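Local coordinates for protein IclR family transcriptional regulator (Brucella abortus, PDB 5WHM) that acts as an IclR-type transcriptional repressor (BaaR), probably binding DNA through its helix-turn-helix domain and a small-molecule effector through its C-terminal domain, at residues C[117-123]-C[230-236]; C[157-161]-C[218-222]. One frame throughout, in Å; residues are numbered along the deposited sequence.

Contact 1 of 2, residues C[117-123]-C[230-236]; sequences AAVAMAA and VLVFNCG. With ACY (acetic acid), chain J.
The amide oxygen OD1 of Asn234 accepts a hydrogen bond from a water at 2.6 Å and a weak, bent one from Ala120 N at 3.2 Å. The same water donates to Ala118 O, so it bridges the two strands. Ala120 N has a sounder acceptor in Asn234 O, 3.1 Å away, although this N-H comes in above the carbonyl plane. With CG lodged between the backbone N and the carbonyl carbon (chi1 72°), the amide folds over Ala120, and ND2 faces an acetic acid molecule, probably from the crystallisation liquor, donating to its atom O at 3.2 Å and 154°. ND2 is also hydrogen-bonded to Tyr131 OH on neighbouring strand 128-135, its strongest polar partner. Strands 118-125 and 229-238 are the central antiparallel neighbours of the six-stranded, GAF-like sheet in the IclR C-terminal domain, and further along them Ala122 and Val232 exchange two backbone bonds, Ala122 N reaching Val232 O at 2.9 Å. On the face that carries Val119 and Cys235, selenomethionine Met121 lies alongside Phe233: CG touches CE2 at 3.5 Å, while SE makes a Met-aromatic contact 4.6 Å from the ring centroid, oblique at 59° off the normal. Met258, Val259 and Ile262 of helix 244-265 pack on Phe233.

Contact 2 of 2, residues C[157-161]-C[218-222]; sequences SVGRA and SVAVP. With ACY (acetic acid), chain J.
Ser157, Ala161, Ser218, Ala220 and Pro222 direct their CB atoms into one shared seam, where the opening turn of helix 157-165 lies on a strand of the GAF-like sheet. The two segment axes run 30° apart and approach to 6.9 Å. At one end of the seam the serine hydroxyls meet, Ser157 OG and Ser218 OG being 2.7 Å apart. Ser157 holds OG between its backbone N and carbonyl carbon (chi1 86°), which also lets it bond to atom O of an acetic acid molecule at 2.7 Å. The start of the helix adds two backbone donors: Ser157 N reaches the ligand's OXT at 2.8 Å in a nearly straight bond (165°), and Val158 N reaches its O at 3.2 Å. The carboxyl group is thus gripped through both oxygens; if ionised, its charge would probably be favoured by the helix N-terminus. Ala220 slots its methyl between Ser157 and Ala161, against the first turn, with CB 3.2 Å from Ser157 OG and 3.9 Å from Ala161 CB. Val219 and Val221 alternate to the other face of the sheet, against helix 244-265. Level with Ala161, the proline ring sets CD against the Ala161 methyl, and Pro222 CB rests 3.5 Å from Ala161 O.

How the contacts relate
How distant pieces of chain can build one small-molecule site is illustrated by these two contacts, whose centres lie about 7 Å apart. Strands 216-225 and 229-238 follow one another in sequence and pair antiparallel, so contact 2 borders contact 1 in the same sheet: Phe233 O and Val221 N stand 2.8 Å apart, and Cys235 N and Val219 O 3.0 Å, both probable hydrogen bonds. Between the sheet and the helix packed on it, Asn234 ND2 lies 3.3 Å from Val158 CG1. Acetic acid, probably a crystallisation component, bonds to both contacts through its atom O. Its position between sheet and helix start is consistent with the effector pocket of IclR-type C-terminal domains, though no natural ligand is identified here.

Contact 1 of 2, residues C[117-123]-C[230-236]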
ATOM      1  N   ALA C 117      16.530  -0.431  19.433  1.00 46.18           N
ATOM      2  CA  ALA C 117      15.248   0.231  19.281  1.00 44.20           C
ATOM      3  C   ALA C 117      14.937   0.395  17.792  1.00 41.52           C
ATOM      4  O   ALA C 117      15.829   0.345  16.944  1.00 54.38           O
ATOM      5  CB  ALA C 117      15.248   1.589  19.983  1.00 43.51           C
ATOM      6  N   ALA C 118      13.669   0.641  17.487  1.00 40.18           N
ATOM      7  CA  ALA C 118      13.240   0.774  16.096  1.00 37.96           C
ATOM      8  C   ALA C 118      13.662   2.116  15.480  1.00 48.64           C
ATOM      9  O   ALA C 118      13.538   3.177  16.104  1.00 35.41           O
ATOM     10  CB  ALA C 118      11.724   0.611  16.004  1.00 44.66           C
ATOM     11  N   VAL C 119      14.161   2.062  14.246  1.00 34.69           N
ATOM     12  CA  VAL C 119      14.514   3.243  13.459  1.00 32.96           C
ATOM     13  C   VAL C 119      13.611   3.247  12.227  1.00 31.49           C
ATOM     14  O   VAL C 119      13.455   2.205  11.572  1.00 31.88           O
ATOM     15  CB  VAL C 119      16.003   3.240  13.066  1.00 33.50           C
ATOM     16  CG1 VAL C 119      16.376   4.415  12.189  1.00 32.15           C
ATOM     17  CG2 VAL C 119      16.898   3.229  14.373  1.00 35.29           C
ATOM     18  N   ALA C 120      12.994   4.399  11.940  1.00 30.15           N
ATOM     19  CA  ALA C 120      12.006   4.483  10.864  1.00 29.04           C
ATOM     20  C   ALA C 120      12.312   5.676   9.970  1.00 28.02           C
ATOM     21  O   ALA C 120      13.007   6.628  10.364  1.00 28.34           O
ATOM     22  CB  ALA C 120      10.558   4.581  11.404  1.00 29.01           C
HETATM   23  N   MSE C 121      11.776   5.601   8.755  1.00 27.37           N
HETATM   24  CA  MSE C 121      11.804   6.683   7.799  1.00 33.28           C
HETATM   25  C   MSE C 121      10.342   7.021   7.405  1.00 26.25           C
HETATM   26  O   MSE C 121       9.573   6.116   7.113  1.00 26.26           O
HETATM   27  CB  MSE C 121      12.623   6.301   6.570  1.00 29.88           C
HETATM   28  CG  MSE C 121      12.675   7.375   5.506  1.00 31.18           C
HETATM   29 SE   MSE C 121      13.715   6.787   3.946  0.77 38.13          SE
HETATM   30  CE  MSE C 121      12.611   5.284   3.273  1.00 33.12           C
ATOM     31  N   ALA C 122       9.985   8.309   7.454  1.00 27.85           N
ATOM     32  CA  ALA C 122       8.598   8.745   7.317  1.00 32.67           C
ATOM     33  C   ALA C 122       8.531   9.992   6.445  1.00 32.08           C
ATOM     34  O   ALA C 122       9.517  10.718   6.303  1.00 27.30           O
ATOM     35  CB  ALA C 122       7.958   9.045   8.685  1.00 29.25           C
ATOM     36  N   ALA C 123       7.346  10.240   5.866  1.00 27.04           N
ATOM     37  CA  ALA C 123       7.063  11.499   5.181  1.00 27.14           C
ATOM     38  C   ALA C 123       5.603  11.879   5.440  1.00 29.21           C
ATOM     39  O   ALA C 123       4.773  11.039   5.809  1.00 28.27           O
ATOM     40  CB  ALA C 123       7.332  11.401   3.665  1.00 29.18           C
ATOM     41  N   VAL C 230      10.560  16.492   2.334  1.00 47.67           N
ATOM     42  CA  VAL C 230      11.135  16.329   3.666  1.00 41.67           C
ATOM     43  C   VAL C 230      10.954  14.873   4.095  1.00 42.77           C
ATOM     44  O   VAL C 230       9.826  14.411   4.304  1.00 47.30           O
ATOM     45  CB  VAL C 230      10.497  17.288   4.673  1.00 46.67           C
ATOM     46  CG1 VAL C 230      11.274  17.259   5.995  1.00 43.58           C
ATOM     47  CG2 VAL C 230      10.500  18.698   4.112  1.00 56.18           C
ATOM     48  N   LEU C 231      12.055  14.129   4.192  1.00 33.71           N
ATOM     49  CA  LEU C 231      12.013  12.830   4.847  1.00 33.61           C
ATOM     50  C   LEU C 231      12.414  13.017   6.305  1.00 34.19           C
ATOM     51  O   LEU C 231      13.144  13.944   6.646  1.00 34.88           O
ATOM     52  CB  LEU C 231      12.959  11.830   4.179  1.00 34.51           C
ATOM     53  CG  LEU C 231      12.746  11.519   2.717  1.00 39.02           C
ATOM     54  CD1 LEU C 231      13.926  10.686   2.192  1.00 43.00           C
ATOM     55  CD2 LEU C 231      11.413  10.791   2.544  1.00 36.04           C
ATOM     56  N   VAL C 232      11.889  12.174   7.181  1.00 30.00           N
ATOM     57  CA  VAL C 232      12.229  12.305   8.594  1.00 27.90           C
ATOM     58  C   VAL C 232      12.622  10.929   9.098  1.00 26.98           C
ATOM     59  O   VAL C 232      11.941   9.940   8.793  1.00 30.20           O
ATOM     60  CB  VAL C 232      11.068  12.869   9.437  1.00 28.51           C
ATOM     61  CG1 VAL C 232      11.578  13.156  10.855  1.00 29.70           C
ATOM     62  CG2 VAL C 232      10.467  14.125   8.795  1.00 32.17           C
ATOM     63  N   PHE C 233      13.712  10.868   9.871  1.00 26.84           N
ATOM     64  CA  PHE C 233      14.175   9.622  10.465  1.00 33.06           C
ATOM     65  C   PHE C 233      13.994   9.684  11.967  1.00 30.24           C
ATOM     66  O   PHE C 233      14.232  10.727  12.582  1.00 31.65           O
ATOM     67  CB  PHE C 233      15.634   9.358  10.080  1.00 27.68           C
ATOM     68  CG  PHE C 233      15.827   9.235   8.591  1.00 30.03           C
ATOM     69  CD1 PHE C 233      15.953  10.382   7.796  1.00 31.63           C
ATOM     70  CD2 PHE C 233      15.791   7.981   7.969  1.00 30.89           C
ATOM     71  CE1 PHE C 233      16.060  10.269   6.379  1.00 32.01           C
ATOM     72  CE2 PHE C 233      15.923   7.857   6.578  1.00 30.42           C
ATOM     73  CZ  PHE C 233      16.076   9.004   5.780  1.00 30.80           C
ATOM     74  N   ASN C 234      13.520   8.600  12.571  1.00 30.59           N
ATOM     75  CA  ASN C 234      13.385   8.626  14.018  1.00 27.67           C
ATOM     76  C   ASN C 234      13.982   7.367  14.625  1.00 33.50           C
ATOM     77  O   ASN C 234      14.361   6.411  13.940  1.00 32.14           O
ATOM     78  CB  ASN C 234      11.921   8.813  14.488  1.00 27.13           C
ATOM     79  CG  ASN C 234      11.044   7.571  14.270  1.00 34.07           C
ATOM     80  OD1 ASN C 234      11.490   6.543  13.767  1.00 39.09           O
ATOM     81  ND2 ASN C 234       9.774   7.675  14.663  1.00 37.49           N
ATOM     82  N   CYS C 235      14.086   7.401  15.945  1.00 34.26           N
ATOM     83  CA  CYS C 235      14.556   6.257  16.705  1.00 32.80           C
ATOM     84  C   CYS C 235      13.817   6.346  18.024  1.00 38.14           C
ATOM     85  O   CYS C 235      13.875   7.386  18.692  1.00 35.27           O
ATOM     86  CB  CYS C 235      16.068   6.309  16.890  1.00 35.54           C
ATOM     87  SG  CYS C 235      16.706   4.930  17.901  1.00 39.38           S
ATOM     88  N   GLY C 236      13.089   5.300  18.383  1.00 37.32           N
ATOM     89  CA  GLY C 236      12.196   5.443  19.520  1.00 35.41           C
ATOM     90  C   GLY C 236      11.885   4.075  20.071  1.00 42.00           C
ATOM     91  O   GLY C 236      12.229   3.054  19.476  1.00 39.58           O
TER
HETATM   92  C   ACY J 302       7.553   9.316  17.503  1.00 38.54           C
HETATM   93  O   ACY J 302       8.198   9.743  16.511  1.00 40.29           O
HETATM   94  OXT ACY J 302       7.210  10.027  18.488  1.00 36.10           O
HETATM   95  CH3 ACY J 302       7.160   7.864  17.514  1.00 35.90           C
HETATM   96  O   HOH W   1      11.282   4.390  15.260  1.00 27.66           O
HETATM   97  O   HOH W   2      11.876   0.369  19.580  1.00 47.82           O

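Contact 2 of 2, residues C[157-161]-C[218-222]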
ATOM      1  N   SER C 157       7.593  12.649  17.531  1.00 36.51           N
ATOM      2  CA  SER C 157       8.880  13.207  17.151  1.00 36.67           C
ATOM      3  C   SER C 157       8.979  13.387  15.632  1.00 34.92           C
ATOM      4  O   SER C 157       9.507  14.403  15.152  1.00 34.87           O
ATOM      5  CB  SER C 157      10.013  12.338  17.714  1.00 34.41           C
ATOM      6  OG  SER C 157      10.353  11.256  16.872  1.00 33.96           O
ATOM      7  N   VAL C 158       8.454  12.428  14.854  1.00 30.49           N
ATOM      8  CA  VAL C 158       8.577  12.540  13.402  1.00 32.66           C
ATOM      9  C   VAL C 158       7.790  13.740  12.884  1.00 33.54           C
ATOM     10  O   VAL C 158       8.274  14.469  12.013  1.00 31.76           O
ATOM     11  CB  VAL C 158       8.147  11.242  12.691  1.00 35.81           C
ATOM     12  CG1 VAL C 158       9.282  10.246  12.721  1.00 39.69           C
ATOM     13  CG2 VAL C 158       6.868  10.647  13.301  1.00 36.89           C
ATOM     14  N   GLY C 159       6.579  13.962  13.409  1.00 34.37           N
ATOM     15  CA  GLY C 159       5.783  15.109  12.969  1.00 35.51           C
ATOM     16  C   GLY C 159       6.412  16.442  13.328  1.00 37.52           C
ATOM     17  O   GLY C 159       6.349  17.404  12.551  1.00 35.66           O
ATOM     18  N   ARG C 160       7.001  16.529  14.526  1.00 34.16           N
ATOM     19  CA  ARG C 160       7.636  17.761  14.977  1.00 37.85           C
ATOM     20  C   ARG C 160       8.836  18.114  14.108  1.00 40.76           C
ATOM     21  O   ARG C 160       9.011  19.271  13.704  1.00 33.70           O
ATOM     22  CB  ARG C 160       8.058  17.609  16.443  1.00 37.41           C
ATOM     23  CG  ARG C 160       6.858  17.640  17.387  1.00 41.06           C
ATOM     24  CD  ARG C 160       7.138  17.049  18.743  1.00 40.81           C
ATOM     25  NE  ARG C 160       6.039  17.310  19.666  1.00 43.92           N
ATOM     26  CZ  ARG C 160       6.078  17.051  20.971  1.00 44.53           C
ATOM     27  NH1 ARG C 160       7.170  16.512  21.515  1.00 40.90           N
ATOM     28  NH2 ARG C 160       5.027  17.334  21.725  1.00 45.37           N
ATOM     29  N   ALA C 161       9.677  17.126  13.817  1.00 30.83           N
ATOM     30  CA  ALA C 161      10.831  17.370  12.966  1.00 35.73           C
ATOM     31  C   ALA C 161      10.383  17.782  11.575  1.00 33.01           C
ATOM     32  O   ALA C 161      11.014  18.629  10.939  1.00 32.32           O
ATOM     33  CB  ALA C 161      11.700  16.104  12.882  1.00 34.21           C
ATOM     34  N   SER C 218      11.066   9.060  21.862  1.00 35.06           N
ATOM     35  CA  SER C 218      11.621   8.993  20.526  1.00 30.09           C
ATOM     36  C   SER C 218      12.246  10.331  20.162  1.00 34.93           C
ATOM     37  O   SER C 218      11.918  11.377  20.748  1.00 35.48           O
ATOM     38  CB  SER C 218      10.503   8.596  19.535  1.00 43.27           C
ATOM     39  OG  SER C 218      10.812   8.988  18.220  1.00 47.50           O
ATOM     40  N   VAL C 219      13.200  10.276  19.238  1.00 31.81           N
ATOM     41  CA  VAL C 219      13.899  11.469  18.757  1.00 29.13           C
ATOM     42  C   VAL C 219      13.871  11.384  17.242  1.00 32.29           C
ATOM     43  O   VAL C 219      13.933  10.288  16.687  1.00 28.46           O
ATOM     44  CB  VAL C 219      15.355  11.541  19.277  1.00 34.79           C
ATOM     45  CG1 VAL C 219      16.148  10.295  18.875  1.00 31.71           C
ATOM     46  CG2 VAL C 219      16.082  12.818  18.808  1.00 33.99           C
ATOM     47  N   ALA C 220      13.771  12.528  16.568  1.00 31.99           N
ATOM     48  CA  ALA C 220      13.659  12.508  15.107  1.00 29.57           C
ATOM     49  C   ALA C 220      14.485  13.630  14.503  1.00 32.65           C
ATOM     50  O   ALA C 220      14.700  14.683  15.133  1.00 32.54           O
ATOM     51  CB  ALA C 220      12.192  12.638  14.631  1.00 27.37           C
ATOM     52  N   VAL C 221      14.957  13.387  13.285  1.00 28.72           N
ATOM     53  CA  VAL C 221      15.813  14.331  12.560  1.00 31.09           C
ATOM     54  C   VAL C 221      15.315  14.410  11.124  1.00 33.03           C
ATOM     55  O   VAL C 221      15.193  13.363  10.462  1.00 30.31           O
ATOM     56  CB  VAL C 221      17.286  13.898  12.583  1.00 33.36           C
ATOM     57  CG1 VAL C 221      18.117  14.748  11.627  1.00 32.89           C
ATOM     58  CG2 VAL C 221      17.860  13.979  14.013  1.00 33.69           C
ATOM     59  N   PRO C 222      15.021  15.593  10.593  1.00 32.73           N
ATOM     60  CA  PRO C 222      14.497  15.678   9.227  1.00 32.10           C
ATOM     61  C   PRO C 222      15.621  15.796   8.201  1.00 36.88           C
ATOM     62  O   PRO C 222      16.764  16.127   8.516  1.00 35.42           O
ATOM     63  CB  PRO C 222      13.653  16.959   9.271  1.00 31.32           C
ATOM     64  CG  PRO C 222      14.471  17.869  10.230  1.00 33.35           C
ATOM     65  CD  PRO C 222      15.131  16.923  11.230  1.00 29.50           C
TER
HETATM   66  C   ACY J 302       7.553   9.316  17.503  1.00 38.54           C
HETATM   67  O   ACY J 302       8.198   9.743  16.511  1.00 40.29           O
HETATM   68  OXT ACY J 302       7.210  10.027  18.488  1.00 36.10           O
HETATM   69  CH3 ACY J 302       7.160   7.864  17.514  1.00 35.90           C